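Local coordinates for protein benzoylformate Decarboxylase (Polynucleobacter necessarius, PDB 4K9Q) that binds thiamine diphosphate and magnesium and probably decarboxylates benzoylformate to benzaldehyde and carbon dioxide, at residues F9-L12 / R13-V17; G97-T100 / R101-L105; I267-G271 / A272-R276; S206-R210 / S211-S215. One frame throughout, in Å; residues are numbered along the deposited sequence.

Interaction 1: F9-L12 / R13-V17; sequences FDLL and RKLQV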
loop_
_atom_site.group_PDB
_atom_site.type_symbol
_atom_site.label_atom_id
_atom_site.label_comp_id
_atom_site.label_asym_id
_atom_site.label_seq_id
_atom_site.Cartn_x
_atom_site.Cartn_y
_atom_site.Cartn_z
ATOM N N PHE A 9 2.461 -29.964 6.492
ATOM C CA PHE A 9 2.421 -30.945 5.421
ATOM C C PHE A 9 1.213 -31.874 5.580
ATOM O O PHE A 9 0.576 -32.245 4.584
ATOM C CB PHE A 9 3.745 -31.711 5.308
ATOM C CG PHE A 9 4.768 -31.002 4.469
ATOM C CD1 PHE A 9 4.833 -31.224 3.102
ATOM C CD2 PHE A 9 5.651 -30.099 5.038
ATOM C CE1 PHE A 9 5.770 -30.557 2.318
ATOM C CE2 PHE A 9 6.585 -29.431 4.262
ATOM C CZ PHE A 9 6.643 -29.662 2.902
ATOM N N ASP A 10 0.865 -32.203 6.822
ATOM C CA ASP A 10 -0.341 -33.000 7.064
ATOM C C ASP A 10 -1.619 -32.276 6.615
ATOM O O ASP A 10 -2.523 -32.890 6.043
ATOM C CB ASP A 10 -0.446 -33.426 8.525
ATOM C CG ASP A 10 0.278 -34.739 8.809
ATOM O OD1 ASP A 10 0.629 -35.470 7.851
ATOM O OD2 ASP A 10 0.478 -35.043 10.001
ATOM N N LEU A 11 -1.692 -30.971 6.862
ATOM C CA LEU A 11 -2.801 -30.171 6.343
ATOM C C LEU A 11 -2.849 -30.224 4.817
ATOM O O LEU A 11 -3.908 -30.418 4.219
ATOM C CB LEU A 11 -2.701 -28.716 6.825
ATOM C CG LEU A 11 -3.699 -27.744 6.189
ATOM C CD1 LEU A 11 -5.121 -28.074 6.630
ATOM C CD2 LEU A 11 -3.353 -26.316 6.557
ATOM N N LEU A 12 -1.694 -30.054 4.185
ATOM C CA LEU A 12 -1.636 -30.036 2.735
ATOM C C LEU A 12 -2.093 -31.376 2.167
ATOM O O LEU A 12 -2.764 -31.422 1.144
ATOM C CB LEU A 12 -0.230 -29.652 2.263
ATOM C CG LEU A 12 0.138 -28.192 2.554
ATOM C CD1 LEU A 12 1.593 -27.924 2.197
ATOM C CD2 LEU A 12 -0.798 -27.226 1.814
ATOM N N ARG A 13 -1.759 -32.470 2.852
ATOM C CA ARG A 13 -2.269 -33.782 2.453
ATOM C C ARG A 13 -3.788 -33.820 2.511
ATOM O O ARG A 13 -4.439 -34.293 1.578
ATOM C CB ARG A 13 -1.716 -34.878 3.366
ATOM C CG ARG A 13 -0.287 -35.226 3.074
ATOM C CD ARG A 13 0.192 -36.361 3.976
ATOM N NE ARG A 13 1.603 -36.591 3.729
ATOM C CZ ARG A 13 2.578 -36.078 4.461
ATOM N NH1 ARG A 13 2.298 -35.323 5.516
ATOM N NH2 ARG A 13 3.835 -36.324 4.134
ATOM N N LYS A 14 -4.348 -33.323 3.610
ATOM C CA LYS A 14 -5.789 -33.288 3.791
ATOM C C LYS A 14 -6.471 -32.447 2.708
ATOM O O LYS A 14 -7.524 -32.826 2.190
ATOM C CB LYS A 14 -6.121 -32.757 5.189
ATOM C CG LYS A 14 -7.602 -32.620 5.486
ATOM C CD LYS A 14 -8.304 -33.959 5.439
ATOM C CE LYS A 14 -9.717 -33.844 6.001
ATOM N NZ LYS A 14 -10.396 -35.172 6.030
ATOM N N LEU A 15 -5.861 -31.312 2.365
ATOM C CA LEU A 15 -6.382 -30.432 1.320
ATOM C C LEU A 15 -6.127 -30.954 -0.089
ATOM O O LEU A 15 -6.663 -30.408 -1.060
ATOM C CB LEU A 15 -5.787 -29.024 1.467
ATOM C CG LEU A 15 -6.190 -28.315 2.766
ATOM C CD1 LEU A 15 -5.415 -27.015 2.979
ATOM C CD2 LEU A 15 -7.704 -28.058 2.817
ATOM N N GLN A 16 -5.302 -31.998 -0.187
ATOM C CA GLN A 16 -4.902 -32.590 -1.460
ATOM C C GLN A 16 -4.107 -31.628 -2.345
ATOM O O GLN A 16 -4.249 -31.621 -3.572
ATOM C CB GLN A 16 -6.112 -33.164 -2.193
ATOM C CG GLN A 16 -6.857 -34.205 -1.348
ATOM C CD GLN A 16 -8.029 -34.822 -2.081
ATOM O OE1 GLN A 16 -7.964 -35.067 -3.284
ATOM N NE2 GLN A 16 -9.116 -35.069 -1.357
ATOM N N VAL A 17 -3.270 -30.825 -1.701
ATOM C CA VAL A 17 -2.364 -29.919 -2.399
ATOM C C VAL A 17 -0.953 -30.436 -2.141
ATOM O O VAL A 17 -0.331 -30.096 -1.133
ATOM C CB VAL A 17 -2.546 -28.477 -1.879
ATOM C CG1 VAL A 17 -1.546 -27.519 -2.530
ATOM C CG2 VAL A 17 -3.985 -28.013 -2.142
#
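Leu11 and Leu15, one turn apart, and Asp10 with Arg13 carry the side-chain contacts in the last turns of helix 4-15, which ends in a Schellman motif in the N-terminal cofactor-binding domain. The two leucines meet at a slant: CD1 of Leu15 comes to 3.7 Å from CG of Leu11 and almost as near its CD1. Leu11 gets there because its CG stands anti to the backbone N (chi1 172°), sending the branch along the helix toward the next turn. This apolar pair faces helix 135-147, where Leu11 touches Phe139 and Leu15 touches Met140 and Tyr143.

On the exposed flank Arg13 runs back along the helix, extended from CG to NE, and its NH1 forms a salt bridge to Asp10 OD1 (2.9 Å). The bond is weak, its N-H...O angle far from straight; the carboxylate and guanidinium planes stand 66° apart. A firmer charge partner lies elsewhere: NE of Arg13 pairs with Asp38. NH1 also hangs 3.9 Å from CB of Phe9, whose ring leads off to Phe31 and Phe39.

At the helix end Gln16 takes a positive phi of 63° and turns the chain. Its N reaches back to Arg13 O at 3.0 Å, and the wider closing bond runs from Val17 N to Leu12 O, also 3.0 Å, while CD2 of Leu12 lies 4.3 Å from CB of Val17.

Interaction 2: G97-T100 / R101-L105; sequences GQQT and REMLL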
loop_
_atom_site.group_PDB
_atom_site.type_symbol
_atom_site.label_atom_id
_atom_site.label_comp_id
_atom_site.label_asym_id
_atom_site.label_seq_id
_atom_site.Cartn_x
_atom_site.Cartn_y
_atom_site.Cartn_z
ATOM N N GLY A 97 10.144 -17.924 1.379
ATOM C CA GLY A 97 10.852 -17.891 2.641
ATOM C C GLY A 97 11.175 -16.457 3.009
ATOM O O GLY A 97 11.253 -15.573 2.151
ATOM N N GLN A 98 11.349 -16.233 4.299
ATOM C CA GLN A 98 11.685 -14.939 4.861
ATOM C C GLN A 98 12.857 -15.164 5.815
ATOM O O GLN A 98 13.062 -16.294 6.295
ATOM C CB GLN A 98 10.469 -14.396 5.621
ATOM C CG GLN A 98 10.694 -13.132 6.474
ATOM C CD GLN A 98 11.077 -11.912 5.637
ATOM O OE1 GLN A 98 12.191 -11.842 5.110
ATOM N NE2 GLN A 98 10.158 -10.945 5.517
ATOM N N GLN A 99 13.637 -14.115 6.073
ATOM C CA GLN A 99 14.741 -14.211 7.028
ATOM C C GLN A 99 14.223 -14.646 8.396
ATOM O O GLN A 99 13.049 -14.470 8.711
ATOM C CB GLN A 99 15.517 -12.891 7.123
ATOM C CG GLN A 99 16.793 -12.866 6.270
ATOM C CD GLN A 99 17.917 -13.726 6.864
ATOM O OE1 GLN A 99 17.687 -14.587 7.724
ATOM N NE2 GLN A 99 19.142 -13.494 6.402
ATOM N N THR A 100 15.109 -15.220 9.200
ATOM C CA THR A 100 14.730 -15.715 10.510
ATOM C C THR A 100 14.219 -14.601 11.436
ATOM O O THR A 100 14.762 -13.488 11.452
ATOM C CB THR A 100 15.907 -16.448 11.181
ATOM O OG1 THR A 100 15.579 -16.694 12.547
ATOM C CG2 THR A 100 17.169 -15.600 11.115
ATOM N N ARG A 101 13.184 -14.906 12.221
ATOM C CA ARG A 101 12.679 -13.939 13.200
ATOM C C ARG A 101 13.785 -13.502 14.166
ATOM O O ARG A 101 13.672 -12.456 14.806
ATOM C CB ARG A 101 11.494 -14.501 14.007
ATOM C CG ARG A 101 10.237 -14.752 13.194
ATOM C CD ARG A 101 9.038 -15.163 14.087
ATOM N NE ARG A 101 8.039 -15.844 13.266
ATOM C CZ ARG A 101 6.936 -15.276 12.786
ATOM N NH1 ARG A 101 6.116 -15.987 12.021
ATOM N NH2 ARG A 101 6.654 -14.003 13.069
ATOM N N GLU A 102 14.844 -14.294 14.274
ATOM C CA GLU A 102 15.951 -13.946 15.160
ATOM C C GLU A 102 16.639 -12.665 14.693
ATOM O O GLU A 102 17.261 -11.976 15.497
ATOM C CB GLU A 102 16.980 -15.079 15.244
ATOM C CG GLU A 102 16.449 -16.418 15.766
ATOM C CD GLU A 102 16.285 -16.463 17.282
ATOM O OE1 GLU A 102 16.757 -15.546 17.990
ATOM O OE2 GLU A 102 15.676 -17.438 17.769
ATOM N N MET A 103 16.522 -12.339 13.403
ATOM C CA MET A 103 17.206 -11.162 12.849
ATOM C C MET A 103 16.291 -10.163 12.131
ATOM O O MET A 103 16.714 -9.045 11.808
ATOM C CB MET A 103 18.319 -11.595 11.877
ATOM C CG MET A 103 19.462 -12.370 12.520
ATOM S SD MET A 103 20.927 -12.505 11.471
ATOM C CE MET A 103 20.431 -13.769 10.285
ATOM N N LEU A 104 15.049 -10.564 11.882
ATOM C CA LEU A 104 14.137 -9.808 11.021
ATOM C C LEU A 104 14.056 -8.311 11.307
ATOM O O LEU A 104 13.990 -7.500 10.386
ATOM C CB LEU A 104 12.726 -10.389 11.105
ATOM C CG LEU A 104 12.208 -11.242 9.958
ATOM C CD1 LEU A 104 10.728 -11.529 10.205
ATOM C CD2 LEU A 104 12.444 -10.546 8.597
ATOM N N LEU A 105 14.010 -7.950 12.587
ATOM C CA LEU A 105 13.851 -6.551 12.974
ATOM C C LEU A 105 14.921 -5.647 12.367
ATOM O O LEU A 105 14.654 -4.501 12.009
ATOM C CB LEU A 105 13.865 -6.430 14.500
ATOM C CG LEU A 105 13.919 -5.021 15.094
ATOM C CD1 LEU A 105 12.634 -4.243 14.791
ATOM C CD2 LEU A 105 14.168 -5.121 16.601
#
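Leu104 and Gln98 form the tight half of this turn: methyl CD2 of the leucine sits over the flat amide of the glutamine, 3.5 Å from its CD and only slightly farther from OE1 and NE2. The amide is held on several sides. Gln98 OE1 accepts the backbone N-H of Gln99 at 2.9 Å, in the carbonyl plane and on a lone pair, and takes a second bond from Asn112 N, while NE2 is bound to Glu128. Without this amide, as with an alanine here, Glu128 would probably lose a donor and a gap open beneath the Leu104 methyl.

Thr100 shapes the turn itself. Its OG1, set anti to the backbone N (chi1 169°), accepts Glu102 N at 3.0 Å, and its carbonyl O takes Met103 N at 2.9 Å from above the carbonyl plane, with a weaker bond from Leu104 N.

Between the two segments the Met103 side is sparser, CE meeting Thr100 CG2 and Gln99 OE1 at 3.8 Å; Tyr278 and Trp280 of the third subunit complete the packing. Gln99 OE1 is used by Thr100 N, 3.0 Å away. The solvent side is Glu102, whose partly exposed carboxylate leads away to a long, weak ion pair with Arg131 of the second subunit; Arg101 instead pairs with Asp162.

The bonds from Thr100 OG1 to Glu102 N and from Thr100 O to Met103 N make an ST motif over a beta turn, directly after strand 93-98 of the parallel sheet in the N-terminal domain, whose family binds the pyrimidine part of thiamine diphosphate.

Interaction 3: I267-G271 / A272-R276; sequences IVVIG and APVFR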
loop_
_atom_site.group_PDB
_atom_site.type_symbol
_atom_site.label_atom_id
_atom_site.label_comp_id
_atom_site.label_asym_id
_atom_site.label_seq_id
_atom_site.Cartn_x
_atom_site.Cartn_y
_atom_site.Cartn_z
ATOM N N ILE A 267 -27.393 -7.699 -26.565
ATOM C CA ILE A 267 -26.081 -8.354 -26.507
ATOM C C ILE A 267 -25.954 -9.050 -25.150
ATOM O O ILE A 267 -26.040 -8.406 -24.108
ATOM C CB ILE A 267 -24.922 -7.343 -26.677
ATOM C CG1 ILE A 267 -25.142 -6.454 -27.911
ATOM C CG2 ILE A 267 -23.580 -8.068 -26.764
ATOM C CD1 ILE A 267 -25.392 -7.219 -29.178
ATOM N N VAL A 268 -25.780 -10.366 -25.170
ATOM C CA VAL A 268 -25.731 -11.152 -23.947
ATOM C C VAL A 268 -24.318 -11.710 -23.728
ATOM O O VAL A 268 -23.883 -12.630 -24.429
ATOM C CB VAL A 268 -26.754 -12.303 -23.980
ATOM C CG1 VAL A 268 -26.745 -13.067 -22.655
ATOM C CG2 VAL A 268 -28.155 -11.762 -24.260
ATOM N N VAL A 269 -23.605 -11.145 -22.758
ATOM C CA VAL A 269 -22.225 -11.546 -22.489
ATOM C C VAL A 269 -22.159 -12.457 -21.271
ATOM O O VAL A 269 -22.518 -12.043 -20.165
ATOM C CB VAL A 269 -21.339 -10.310 -22.225
ATOM C CG1 VAL A 269 -19.875 -10.719 -22.067
ATOM C CG2 VAL A 269 -21.511 -9.276 -23.350
ATOM N N ILE A 270 -21.696 -13.689 -21.462
ATOM C CA ILE A 270 -21.616 -14.640 -20.357
ATOM C C ILE A 270 -20.172 -15.051 -20.075
ATOM O O ILE A 270 -19.513 -15.645 -20.932
ATOM C CB ILE A 270 -22.492 -15.891 -20.631
ATOM C CG1 ILE A 270 -23.951 -15.471 -20.858
ATOM C CG2 ILE A 270 -22.414 -16.871 -19.466
ATOM C CD1 ILE A 270 -24.861 -16.632 -21.171
ATOM N N GLY A 271 -19.680 -14.720 -18.882
ATOM C CA GLY A 271 -18.378 -15.206 -18.431
ATOM C C GLY A 271 -17.174 -14.422 -18.935
ATOM O O GLY A 271 -16.068 -14.969 -19.084
ATOM N N ALA A 272 -17.381 -13.133 -19.181
ATOM C CA ALA A 272 -16.342 -12.283 -19.750
ATOM C C ALA A 272 -16.394 -10.865 -19.207
ATOM O O ALA A 272 -17.456 -10.381 -18.811
ATOM C CB ALA A 272 -16.499 -12.230 -21.263
ATOM N N PRO A 273 -15.245 -10.179 -19.233
ATOM C CA PRO A 273 -15.215 -8.722 -19.074
ATOM C C PRO A 273 -16.014 -8.054 -20.193
ATOM O O PRO A 273 -16.185 -8.605 -21.291
ATOM C CB PRO A 273 -13.732 -8.371 -19.268
ATOM C CG PRO A 273 -12.983 -9.661 -19.094
ATOM C CD PRO A 273 -13.915 -10.739 -19.545
ATOM N N VAL A 274 -16.491 -6.850 -19.921
ATOM C CA VAL A 274 -17.143 -6.054 -20.946
ATOM C C VAL A 274 -16.394 -4.725 -21.046
ATOM O O VAL A 274 -16.672 -3.806 -20.273
ATOM C CB VAL A 274 -18.644 -5.825 -20.595
ATOM C CG1 VAL A 274 -19.283 -4.765 -21.503
ATOM C CG2 VAL A 274 -19.415 -7.122 -20.709
ATOM N N PHE A 275 -15.405 -4.623 -21.939
ATOM C CA PHE A 275 -14.839 -5.728 -22.710
ATOM C C PHE A 275 -13.321 -5.657 -22.592
ATOM O O PHE A 275 -12.766 -4.602 -22.257
ATOM C CB PHE A 275 -15.172 -5.589 -24.202
ATOM C CG PHE A 275 -16.572 -5.971 -24.561
ATOM C CD1 PHE A 275 -16.970 -7.299 -24.521
ATOM C CD2 PHE A 275 -17.484 -5.002 -24.968
ATOM C CE1 PHE A 275 -18.254 -7.666 -24.874
ATOM C CE2 PHE A 275 -18.779 -5.359 -25.320
ATOM C CZ PHE A 275 -19.165 -6.689 -25.271
ATOM N N ARG A 276 -12.648 -6.760 -22.918
ATOM C CA ARG A 276 -11.191 -6.814 -22.852
ATOM C C ARG A 276 -10.588 -6.217 -24.125
ATOM O O ARG A 276 -10.040 -6.926 -24.982
ATOM C CB ARG A 276 -10.715 -8.250 -22.603
ATOM C CG ARG A 276 -9.221 -8.378 -22.357
ATOM C CD ARG A 276 -8.894 -9.801 -21.960
ATOM N NE ARG A 276 -9.318 -10.068 -20.588
ATOM C CZ ARG A 276 -9.474 -11.292 -20.092
ATOM N NH1 ARG A 276 -9.252 -12.349 -20.862
ATOM N NH2 ARG A 276 -9.855 -11.453 -18.832
#
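Val269 is the bump that Ala272, Val274 and Phe275 of the following loop wrap, at the end of strand 266-270 in the central, Rossmann-like domain with its six-stranded parallel sheet. Val274 CG2 rests against both of its methyls, 3.9 Å from Val269 CG1 and barely farther from CG2. CG1, anti to the backbone N (chi1 -175°), also meets Ala272 CB at 3.8 Å. CG2 also approaches the Phe275 ring obliquely, 3.9 Å from CE1 and nearly as close to CZ, at the far end of the ring.

The loop is bent to make this cup. Gly271 turns the chain with a positive phi of 82°; the peptide between Val274 and Phe275 is cis, and both side chains reach Val269. Around the cup, Leu292 of strand 291-296 touches both Val269 and Phe275, and Ile203 of strand 201-204 also meets the phenylalanine, completing a buried apolar cluster between neighbouring strands. Trimmed to an alanine, Val269 would probably underfill the hollow lined by these three loop side chains, and the Ala272 and Val274 methyls and the Phe275 ring tip would lose their common partner.

Farther along, NH1 of Arg276 forms a salt bridge with Glu235. Within the loop the phenyl ring is packed by its own neighbour: Val274 CG1 lies 3.8 Å above the ring plane of Phe275, displaced toward the rim.

Interaction 4: S206-R210 / S211-S215; sequences SDIAR and SQAWS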
loop_
_atom_site.group_PDB
_atom_site.type_symbol
_atom_site.label_atom_id
_atom_site.label_comp_id
_atom_site.label_asym_id
_atom_site.label_seq_id
_atom_site.Cartn_x
_atom_site.Cartn_y
_atom_site.Cartn_z
ATOM N N SER A 206 -14.181 -16.834 -20.928
ATOM C CA SER A 206 -13.525 -18.014 -20.382
ATOM C C SER A 206 -13.957 -18.492 -18.996
ATOM O O SER A 206 -13.502 -19.543 -18.563
ATOM C CB SER A 206 -12.011 -17.842 -20.450
ATOM O OG SER A 206 -11.638 -17.675 -21.810
ATOM N N ASP A 207 -14.835 -17.757 -18.313
ATOM C CA ASP A 207 -15.415 -18.284 -17.071
ATOM C C ASP A 207 -16.103 -19.612 -17.383
ATOM O O ASP A 207 -16.147 -20.522 -16.548
ATOM C CB ASP A 207 -16.459 -17.333 -16.460
ATOM C CG ASP A 207 -15.859 -16.054 -15.885
ATOM O OD1 ASP A 207 -14.613 -15.881 -15.893
ATOM O OD2 ASP A 207 -16.670 -15.213 -15.409
ATOM N N ILE A 208 -16.634 -19.719 -18.600
ATOM C CA ILE A 208 -17.315 -20.931 -19.035
ATOM C C ILE A 208 -16.344 -22.117 -19.066
ATOM O O ILE A 208 -16.704 -23.244 -18.718
ATOM C CB ILE A 208 -18.004 -20.710 -20.406
ATOM C CG1 ILE A 208 -19.217 -19.783 -20.237
ATOM C CG2 ILE A 208 -18.415 -22.045 -21.054
ATOM C CD1 ILE A 208 -19.714 -19.225 -21.555
ATOM N N ALA A 209 -15.102 -21.854 -19.456
ATOM C CA ALA A 209 -14.093 -22.902 -19.500
ATOM C C ALA A 209 -13.744 -23.342 -18.080
ATOM O O ALA A 209 -13.798 -24.532 -17.769
ATOM C CB ALA A 209 -12.850 -22.420 -20.239
ATOM N N ARG A 210 -13.402 -22.376 -17.228
ATOM C CA ARG A 210 -12.982 -22.670 -15.860
ATOM C C ARG A 210 -14.078 -23.393 -15.078
ATOM O O ARG A 210 -13.793 -24.341 -14.337
ATOM C CB ARG A 210 -12.556 -21.387 -15.124
ATOM C CG ARG A 210 -11.148 -20.895 -15.474
ATOM C CD ARG A 210 -10.837 -19.573 -14.771
ATOM N NE ARG A 210 -11.596 -18.450 -15.312
ATOM C CZ ARG A 210 -11.207 -17.724 -16.361
ATOM N NH1 ARG A 210 -10.052 -17.994 -16.967
ATOM N NH2 ARG A 210 -11.962 -16.719 -16.790
ATOM N N SER A 211 -15.323 -22.960 -15.256
ATOM C CA SER A 211 -16.448 -23.499 -14.491
ATOM C C SER A 211 -17.031 -24.776 -15.088
ATOM O O SER A 211 -18.026 -25.301 -14.586
ATOM C CB SER A 211 -17.559 -22.450 -14.360
ATOM O OG SER A 211 -18.128 -22.163 -15.625
ATOM N N GLN A 212 -16.420 -25.265 -16.162
ATOM C CA GLN A 212 -16.859 -26.507 -16.797
ATOM C C GLN A 212 -18.286 -26.414 -17.321
ATOM O O GLN A 212 -19.060 -27.368 -17.219
ATOM C CB GLN A 212 -16.670 -27.702 -15.854
ATOM C CG GLN A 212 -15.199 -27.919 -15.524
ATOM C CD GLN A 212 -14.922 -29.156 -14.701
ATOM O OE1 GLN A 212 -15.115 -29.163 -13.483
ATOM N NE2 GLN A 212 -14.445 -30.207 -15.358
ATOM N N ALA A 213 -18.615 -25.258 -17.891
ATOM C CA ALA A 213 -19.967 -24.979 -18.383
ATOM C C ALA A 213 -20.122 -25.191 -19.888
ATOM O O ALA A 213 -21.088 -24.723 -20.486
ATOM C CB ALA A 213 -20.374 -23.553 -18.013
ATOM N N TRP A 214 -19.160 -25.881 -20.492
ATOM C CA TRP A 214 -19.118 -26.093 -21.939
ATOM C C TRP A 214 -20.476 -26.538 -22.492
ATOM O O TRP A 214 -21.043 -25.889 -23.378
ATOM C CB TRP A 214 -18.034 -27.132 -22.249
ATOM C CG TRP A 214 -17.781 -27.430 -23.689
ATOM C CD1 TRP A 214 -18.387 -28.392 -24.447
ATOM C CD2 TRP A 214 -16.816 -26.795 -24.543
ATOM N NE1 TRP A 214 -17.870 -28.384 -25.721
ATOM C CE2 TRP A 214 -16.905 -27.415 -25.807
ATOM C CE3 TRP A 214 -15.895 -25.758 -24.362
ATOM C CZ2 TRP A 214 -16.100 -27.030 -26.892
ATOM C CZ3 TRP A 214 -15.081 -25.383 -25.445
ATOM C CH2 TRP A 214 -15.200 -26.017 -26.688
ATOM N N SER A 215 -21.014 -27.628 -21.950
ATOM C CA SER A 215 -22.262 -28.177 -22.467
ATOM C C SER A 215 -23.452 -27.264 -22.182
ATOM O O SER A 215 -24.374 -27.172 -22.996
ATOM C CB SER A 215 -22.520 -29.571 -21.901
ATOM O OG SER A 215 -22.805 -29.507 -20.520
HETATM O O HOH W 1 -15.126 -26.163 -12.305
#
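Ile208 and Ala213 meet across a Schellman motif that ends the short helix 207-210 in the central, Rossmann-like domain. CG2 of Ile208, anti to the backbone N, rests 3.9 Å from Ala213 CB. The same two residues make the wide bond of the motif: Ala213 N donates to Ile208 O at 2.9 Å, nearly straight (163°) and in the carbonyl plane. Gln212, with positive phi, makes the inner bond; its N reaches Ala209 O at 3.2 Å from 65° above the carbonyl plane. Ala213 is in turn the N-cap residue of helix 214-224, so one helix passes into the next with little chain between.

Ser211 N binds Asp207 O at 2.9 Å. In one of the two conformers of Ser211, OG also reaches Asp207 O at 2.7 Å, from the opposite face of the carbonyl plane, a bond made less certain by the second conformer.

The next shell fixes Asp207 itself. Its OD1 receives Arg210 NH2 at 2.9 Å through the anti lone pair, lying in the guanidinium plane, and also pairs with Lys89. Arg210 bends at chi3 (-71°) to fold back there, which places Ser206 O over the centre of its guanidinium; NH1 reaches Glu235. Ser315 of helix 315-323 touches Asp207, Ile208 and Ser211 alike. Outermost, a water bridges the turn, donating to Arg210 O at 3.0 Å and to Gln212 OE1 at 3.2 Å.

Interactions 3 and 4 are neighbours in the central domain, their centres about 14 Å apart: Gly271 O and Asp207 N, at 3.1 Å, probably form a hydrogen bond, and Ile208 CD1 packs on Ile270 O at 3.6 Å. Glu235 also ties them, taking Arg276 on one oxygen and Arg210 on the other. Interactions 1 and 2 share the N-terminal domain without touching, about 12 Å apart at their nearest atoms. None of the four lies at the cofactor or metal site; the Gln99 side chain of interaction 2 is about 11 Å from a bound thiamine diphosphate. Gln99 bonds to Tyr278 of the third subunit, and Arg276 of interaction 3 packs on Leu109 of the third subunit.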